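PDB 6IDS: MATE family efflux transporter from Vibrio cholerae, which probably exports drugs and other toxic compounds across the bacterial inner membrane, driven by the inward flow of protons, as a MATE-family multidrug transporter. Local coordinates for residues 157-162 with 214-219; 19-24 with 161-166; 168-173 with 197-202. The protein carries 1 engineered substitution. All coordinates share one frame; numbering follows the deposited sequence.

Contact 1 of 3, residues 157-162 with 214-219; sequences NGNTLL and RQWTSY. With OLC ((2R)-2,3-dihydroxypropyl (9Z)-octadec-9-enoate), chain C.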
# COMPACT_ATOMS: atom_id res chain seq x y z
N ASN A 157 -11.86 13.69 -3.85
CA ASN A 157 -12.56 14.72 -4.62
C ASN A 157 -12.38 14.52 -6.13
O ASN A 157 -12.67 15.42 -6.92
CB ASN A 157 -12.09 16.11 -4.20
CG ASN A 157 -12.53 16.47 -2.79
OD1 ASN A 157 -13.49 17.21 -2.60
ND2 ASN A 157 -11.83 15.94 -1.80
N GLY A 158 -11.90 13.34 -6.51
CA GLY A 158 -11.78 12.98 -7.91
C GLY A 158 -10.49 13.43 -8.56
O GLY A 158 -10.37 13.45 -9.78
N ASN A 159 -9.51 13.80 -7.73
CA ASN A 159 -8.23 14.28 -8.24
C ASN A 159 -7.07 13.37 -7.82
O ASN A 159 -6.67 13.37 -6.66
CB ASN A 159 -7.99 15.71 -7.76
CG ASN A 159 -6.85 16.40 -8.50
OD1 ASN A 159 -5.87 15.77 -8.89
ND2 ASN A 159 -6.99 17.71 -8.71
N THR A 160 -6.55 12.62 -8.78
CA THR A 160 -5.38 11.77 -8.54
C THR A 160 -4.15 12.32 -9.25
O THR A 160 -3.03 11.86 -9.01
CB THR A 160 -5.62 10.33 -9.02
OG1 THR A 160 -5.95 10.34 -10.42
CG2 THR A 160 -6.75 9.69 -8.24
N LEU A 161 -4.36 13.30 -10.11
CA LEU A 161 -3.27 13.89 -10.88
C LEU A 161 -2.32 14.66 -9.97
O LEU A 161 -1.10 14.54 -10.10
CB LEU A 161 -3.82 14.82 -11.97
CG LEU A 161 -2.77 15.51 -12.85
CD1 LEU A 161 -1.97 14.50 -13.66
CD2 LEU A 161 -3.44 16.52 -13.76
N LEU A 162 -2.87 15.44 -9.04
CA LEU A 162 -2.05 16.22 -8.13
C LEU A 162 -1.26 15.36 -7.14
O LEU A 162 -0.06 15.60 -6.94
CB LEU A 162 -2.92 17.24 -7.36
CG LEU A 162 -2.23 18.09 -6.28
CD1 LEU A 162 -1.09 18.92 -6.85
CD2 LEU A 162 -3.25 18.98 -5.58
N ARG A 214 -9.45 24.95 -3.07
CA ARG A 214 -10.65 24.35 -3.65
C ARG A 214 -11.70 24.09 -2.58
O ARG A 214 -12.73 23.47 -2.85
CB ARG A 214 -10.30 23.06 -4.40
CG ARG A 214 -9.03 23.16 -5.24
CD ARG A 214 -9.05 22.25 -6.46
NE ARG A 214 -7.93 22.56 -7.36
CZ ARG A 214 -6.78 21.90 -7.38
NH1 ARG A 214 -6.57 20.88 -6.55
NH2 ARG A 214 -5.83 22.26 -8.23
N GLN A 215 -11.43 24.58 -1.37
CA GLN A 215 -12.30 24.38 -0.21
C GLN A 215 -12.65 22.90 0.00
O GLN A 215 -13.81 22.55 0.19
CB GLN A 215 -13.57 25.22 -0.35
CG GLN A 215 -13.35 26.71 -0.16
CD GLN A 215 -13.87 27.54 -1.32
OE1 GLN A 215 -14.80 27.15 -2.01
NE2 GLN A 215 -13.26 28.70 -1.54
N TRP A 216 -11.63 22.04 -0.03
CA TRP A 216 -11.80 20.61 0.23
C TRP A 216 -11.59 20.31 1.71
O TRP A 216 -11.93 19.23 2.19
CB TRP A 216 -10.83 19.78 -0.62
CG TRP A 216 -11.17 19.77 -2.08
CD1 TRP A 216 -12.33 20.21 -2.65
CD2 TRP A 216 -10.35 19.31 -3.17
NE1 TRP A 216 -12.28 20.05 -4.01
CE2 TRP A 216 -11.08 19.50 -4.35
CE3 TRP A 216 -9.06 18.76 -3.24
CZ2 TRP A 216 -10.57 19.16 -5.61
CZ3 TRP A 216 -8.56 18.42 -4.49
CH2 TRP A 216 -9.31 18.62 -5.65
N THR A 217 -11.02 21.29 2.42
CA THR A 217 -10.86 21.20 3.86
C THR A 217 -11.52 22.40 4.54
O THR A 217 -11.40 23.53 4.08
CB THR A 217 -9.38 21.16 4.28
OG1 THR A 217 -8.67 22.21 3.61
CG2 THR A 217 -8.77 19.82 3.91
N SER A 218 -12.22 22.14 5.64
CA SER A 218 -12.88 23.19 6.40
C SER A 218 -12.72 22.94 7.89
O SER A 218 -12.73 21.80 8.34
CB SER A 218 -14.36 23.27 6.02
OG SER A 218 -15.04 24.21 6.83
N TYR A 219 -12.57 24.01 8.65
CA TYR A 219 -12.46 23.89 10.10
C TYR A 219 -13.60 24.65 10.77
O TYR A 219 -13.57 24.91 11.97
CB TYR A 219 -11.09 24.37 10.58
CG TYR A 219 -9.95 23.51 10.06
CD1 TYR A 219 -9.61 22.32 10.69
CD2 TYR A 219 -9.24 23.88 8.93
CE1 TYR A 219 -8.58 21.53 10.22
CE2 TYR A 219 -8.20 23.09 8.44
CZ TYR A 219 -7.88 21.91 9.10
OH TYR A 219 -6.85 21.13 8.62
C10 OLC C . -7.51 21.79 16.48
C9 OLC C . -8.83 22.08 16.61
C11 OLC C . -6.99 21.17 15.21
C8 OLC C . -9.81 21.79 15.49
C7 OLC C . -11.21 22.00 16.01
C6 OLC C . -11.98 22.87 15.04
C5 OLC C . -13.22 23.41 15.72
C4 OLC C . -13.53 24.78 15.16
C3 OLC C . -15.02 25.04 15.24
C2 OLC C . -15.36 26.23 14.36
C1 OLC C . -14.40 27.36 14.64
O HOH W 1 -13.51 17.35 0.87
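N157 lays its side chain flat on the indole of W216, and this amide-on-ring stack dominates the contact. The two planes lie 15° apart, and the side chains run past one another in opposite directions. CB of N157 sits 3.6 Å from the centroid of the six-membered ring of W216, a CH-pi contact, while the amide lies over the pyrrole part, with N157 OD1 3.2 Å from W216 CD1. The other face of the indole carries CB of R214, two residues earlier in the chain and nearer the rim, so the ring is sandwiched. N159 CB packs 3.8 Å from W216 CH2, and L162 CD2 comes to 3.9 Å from R214 NH1, a methyl at the edge of the guanidinium, near its plane.

Polar contacts are few. N157 ND2 is bonded to V153 O and only weakly to a water that also lies close to W216 O. N159 OD1 caps the following helix by accepting a nearly straight bond from L162 N (3.0 Å, 174°).

A Schellman motif ends the helix before each segment's turn, with G158 and Q215 as the C-prime residues. W216 also touches V153 and C154 of helix 124-156, and L162 reaches K210 of helix 190-213.

Contact 2 of 3, residues 19-24 with 161-166; sequences WPMLFG and LLPGTL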
# COMPACT_ATOMS: atom_id res chain seq x y z
N TRP A 19 -3.34 6.40 -14.28
CA TRP A 19 -1.97 6.57 -14.77
C TRP A 19 -1.15 7.58 -13.94
O TRP A 19 0.06 7.38 -13.79
CB TRP A 19 -1.97 6.96 -16.26
CG TRP A 19 -2.23 8.41 -16.58
CD1 TRP A 19 -3.41 8.95 -17.02
CD2 TRP A 19 -1.30 9.49 -16.52
NE1 TRP A 19 -3.26 10.30 -17.22
CE2 TRP A 19 -1.97 10.66 -16.91
CE3 TRP A 19 0.05 9.58 -16.15
CZ2 TRP A 19 -1.35 11.90 -16.96
CZ3 TRP A 19 0.66 10.82 -16.19
CH2 TRP A 19 -0.04 11.96 -16.59
N PRO A 20 -1.78 8.64 -13.40
CA PRO A 20 -0.90 9.45 -12.55
C PRO A 20 -0.58 8.74 -11.24
O PRO A 20 0.52 8.90 -10.70
CB PRO A 20 -1.70 10.73 -12.30
CG PRO A 20 -2.78 10.73 -13.34
CD PRO A 20 -3.09 9.29 -13.58
N MET A 21 -1.52 7.95 -10.73
CA MET A 21 -1.26 7.16 -9.53
C MET A 21 -0.18 6.12 -9.80
O MET A 21 0.57 5.75 -8.91
CB MET A 21 -2.53 6.46 -9.03
CG MET A 21 -3.46 7.35 -8.21
SD MET A 21 -2.59 8.65 -7.31
CE MET A 21 -1.66 7.73 -6.09
N LEU A 22 -0.09 5.67 -11.05
CA LEU A 22 0.84 4.61 -11.41
C LEU A 22 2.27 5.12 -11.43
O LEU A 22 3.17 4.50 -10.86
CB LEU A 22 0.47 4.01 -12.77
CG LEU A 22 1.06 2.64 -13.10
CD1 LEU A 22 0.08 1.83 -13.93
CD2 LEU A 22 2.38 2.78 -13.82
N PHE A 23 2.48 6.27 -12.07
CA PHE A 23 3.80 6.88 -12.12
C PHE A 23 4.26 7.30 -10.73
O PHE A 23 5.45 7.32 -10.44
CB PHE A 23 3.80 8.09 -13.07
CG PHE A 23 3.64 7.72 -14.52
CD1 PHE A 23 3.79 6.41 -14.94
CD2 PHE A 23 3.34 8.69 -15.46
CE1 PHE A 23 3.64 6.07 -16.27
CE2 PHE A 23 3.19 8.36 -16.80
CZ PHE A 23 3.35 7.05 -17.20
N GLY A 24 3.30 7.65 -9.88
CA GLY A 24 3.60 8.01 -8.51
C GLY A 24 4.07 6.82 -7.70
O GLY A 24 5.07 6.90 -6.98
N LEU A 161 -4.36 13.30 -10.11
CA LEU A 161 -3.27 13.89 -10.88
C LEU A 161 -2.32 14.66 -9.97
O LEU A 161 -1.10 14.54 -10.10
CB LEU A 161 -3.82 14.82 -11.97
CG LEU A 161 -2.77 15.51 -12.85
CD1 LEU A 161 -1.97 14.50 -13.66
CD2 LEU A 161 -3.44 16.52 -13.76
N LEU A 162 -2.87 15.44 -9.04
CA LEU A 162 -2.05 16.22 -8.13
C LEU A 162 -1.26 15.36 -7.14
O LEU A 162 -0.06 15.60 -6.94
CB LEU A 162 -2.92 17.24 -7.36
CG LEU A 162 -2.23 18.09 -6.28
CD1 LEU A 162 -1.09 18.92 -6.85
CD2 LEU A 162 -3.25 18.98 -5.58
N PRO A 163 -1.90 14.36 -6.50
CA PRO A 163 -1.05 13.52 -5.65
C PRO A 163 -0.05 12.70 -6.45
O PRO A 163 1.06 12.44 -5.97
CB PRO A 163 -2.06 12.61 -4.93
CG PRO A 163 -3.28 12.64 -5.77
CD PRO A 163 -3.33 14.03 -6.34
N GLY A 164 -0.43 12.30 -7.66
CA GLY A 164 0.44 11.54 -8.53
C GLY A 164 1.65 12.35 -8.96
O GLY A 164 2.77 11.83 -9.00
N THR A 165 1.42 13.62 -9.28
CA THR A 165 2.50 14.51 -9.68
C THR A 165 3.47 14.76 -8.53
O THR A 165 4.69 14.70 -8.70
CB THR A 165 1.96 15.86 -10.19
OG1 THR A 165 1.06 15.63 -11.29
CG2 THR A 165 3.09 16.76 -10.64
N LEU A 166 2.93 15.03 -7.34
CA LEU A 166 3.76 15.36 -6.19
C LEU A 166 4.54 14.16 -5.66
O LEU A 166 5.58 14.33 -5.03
CB LEU A 166 2.90 15.95 -5.07
CG LEU A 166 2.49 17.42 -5.25
CD1 LEU A 166 1.79 17.95 -4.01
CD2 LEU A 166 3.72 18.26 -5.57
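P20 and L161 meet with their side chains at about a right angle, the proline ring lying against the root and one branch of the leucine. P20 CB is 3.8 Å from L161 CA, and P20 CG is 3.9 Å from L161 CD1. The leucine starts out pointing away from the other helix, but with CG anti to the backbone N (chi1 180°) CD1 swings back over the proline. The same methyl lies 4.2 Å from W19 CZ2, and P20 CG sits over the centre of one face of the W19 ring, so the three side chains meet in one cluster.

Further along, G164 CA is 4.7 Å from P20 CA and makes a CA-H...O contact of 3.4 Å with P20 O, and G24 CA lies 3.9 Å from G164 O. M21 leaves its helix pointing away, yet its SD returns to within 4.3 Å of P163 CG.

Close backbone packing at G164 and G24 thus joins two near-parallel helices of the MATE fold (20°, axes 7.6 Å apart). Helix 5-40 is kinked at P20 and M21, the proline lacking an N-H for the preceding turn. Helix 281-299 meets M21 through A285, while P163 rests on Y151 of helix 124-156.

Contact 3 of 3, residues 168-173 with 197-202; sequences MVTSVL and IIAFGV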
# COMPACT_ATOMS: atom_id res chain seq x y z
N MET A 168 6.02 12.00 -7.63
CA MET A 168 7.19 12.03 -8.50
C MET A 168 8.15 13.15 -8.10
O MET A 168 9.36 12.96 -8.08
CB MET A 168 6.77 12.18 -9.97
CG MET A 168 6.03 10.97 -10.54
SD MET A 168 5.67 11.08 -12.31
CE MET A 168 4.05 11.86 -12.32
N VAL A 169 7.60 14.31 -7.77
CA VAL A 169 8.40 15.45 -7.33
C VAL A 169 9.09 15.16 -6.00
O VAL A 169 10.27 15.48 -5.81
CB VAL A 169 7.54 16.73 -7.18
CG1 VAL A 169 8.36 17.87 -6.61
CG2 VAL A 169 6.95 17.12 -8.52
N THR A 170 8.36 14.52 -5.09
CA THR A 170 8.88 14.22 -3.76
C THR A 170 9.96 13.13 -3.80
O THR A 170 10.81 13.07 -2.92
CB THR A 170 7.74 13.79 -2.81
OG1 THR A 170 7.86 14.50 -1.57
CG2 THR A 170 7.75 12.29 -2.54
N SER A 171 9.92 12.28 -4.82
CA SER A 171 10.90 11.21 -4.95
C SER A 171 12.20 11.73 -5.54
O SER A 171 13.29 11.36 -5.08
CB SER A 171 10.34 10.07 -5.81
OG SER A 171 9.29 9.40 -5.14
N VAL A 172 12.10 12.59 -6.55
CA VAL A 172 13.27 13.19 -7.18
C VAL A 172 14.04 14.04 -6.18
O VAL A 172 15.27 13.94 -6.07
CB VAL A 172 12.89 14.05 -8.39
CG1 VAL A 172 14.09 14.86 -8.88
CG2 VAL A 172 12.34 13.18 -9.51
N LEU A 173 13.31 14.87 -5.44
CA LEU A 173 13.91 15.71 -4.41
C LEU A 173 14.56 14.85 -3.34
O LEU A 173 15.64 15.17 -2.84
CB LEU A 173 12.85 16.62 -3.80
CG LEU A 173 13.34 17.68 -2.81
CD1 LEU A 173 14.42 18.53 -3.45
CD2 LEU A 173 12.18 18.55 -2.33
N ILE A 197 12.11 14.28 5.45
CA ILE A 197 11.29 15.32 6.08
C ILE A 197 11.17 16.54 5.17
O ILE A 197 10.09 17.10 5.00
CB ILE A 197 11.87 15.76 7.44
CG1 ILE A 197 12.11 14.56 8.35
CG2 ILE A 197 10.94 16.76 8.11
CD1 ILE A 197 12.72 14.92 9.68
N ILE A 198 12.29 16.93 4.58
CA ILE A 198 12.33 18.09 3.70
C ILE A 198 11.58 17.81 2.40
O ILE A 198 10.82 18.65 1.93
CB ILE A 198 13.78 18.51 3.39
CG1 ILE A 198 14.52 18.82 4.70
CG2 ILE A 198 13.81 19.71 2.46
CD1 ILE A 198 15.99 19.11 4.52
N ALA A 199 11.79 16.63 1.83
CA ALA A 199 11.14 16.25 0.58
C ALA A 199 9.62 16.15 0.74
O ALA A 199 8.87 16.56 -0.14
CB ALA A 199 11.69 14.94 0.06
N PHE A 200 9.19 15.60 1.87
CA PHE A 200 7.76 15.48 2.16
C PHE A 200 7.18 16.81 2.63
O PHE A 200 6.02 17.12 2.34
CB PHE A 200 7.52 14.39 3.21
CG PHE A 200 7.64 12.99 2.68
CD1 PHE A 200 7.70 12.74 1.32
CD2 PHE A 200 7.68 11.92 3.56
CE1 PHE A 200 7.81 11.44 0.85
CE2 PHE A 200 7.79 10.62 3.09
CZ PHE A 200 7.85 10.38 1.73
N GLY A 201 7.98 17.58 3.35
CA GLY A 201 7.56 18.89 3.82
C GLY A 201 7.27 19.84 2.67
O GLY A 201 6.31 20.60 2.71
N VAL A 202 8.13 19.79 1.66
CA VAL A 202 7.93 20.59 0.45
C VAL A 202 6.66 20.14 -0.27
O VAL A 202 5.91 20.96 -0.81
CB VAL A 202 9.15 20.48 -0.49
CG1 VAL A 202 8.82 20.99 -1.88
CG2 VAL A 202 10.32 21.26 0.09
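Segments 168-173 and 197-202 run antiparallel at 154°, with axes 8.7 Å apart and the closest CA pair, T170 and A199, at 5.3 Å. They belong to successive helices, 161-184 and 190-213, and form a helical hairpin within the all-helical MATE fold.

Two residues of the first helix carry most of the packing. T170 points toward the partner helix and is held between the backbone of A199 and the ring of F200. Its methyl, CG2, lies 3.5 Å from F200 CE1, while its hydroxyl approaches the ring edge, near the ring plane. F200 itself starts away from helix 161-184; with CG beside its backbone N (chi1 -76°), the ring is carried back along the helix surface to the threonine. A199 has a small methyl directed at the other backbone, its CB lying 3.6 Å from T170 O, consistent with the short T170-A199 spacing.

One turn on from T170, L173 sends CD2 into the groove beside A199 and V202. That methyl is 3.9 Å from A199 CA and 4.0 Å from V202 CB, and the L173 and V202 side chains cross at about a right angle.

F200 also touches T143 of helix 124-156, and the side chain of F200 lies about 4 Å from a bound OLC, while A199 meets N174. A hydrogen bond joins the two helices directly: T170 OG1 donates to A199 O at 2.7 Å, coming from well above the carbonyl plane, with a C=O...OG1 angle of 111°.

Overall arrangement
From the N terminus, helix 5-40 comes first, and contact 2 closes a long, mostly helical loop by setting residues 19-24 beside the start of helix 161-184. Contact 1 opens where that loop ends, shares L161 and L162 with contact 2, and joins the approach to helix 161-184 to the loop after helix 190-213. Contact 3 is nested inside the loop closed by contact 1 and joins the two helices of that hairpin further along. Helix 161-184 is therefore common to all three. T160 O packs on P20 CB and M21 SD between contacts 1 and 2, and F23 CB meets M168 SD between contacts 2 and 3.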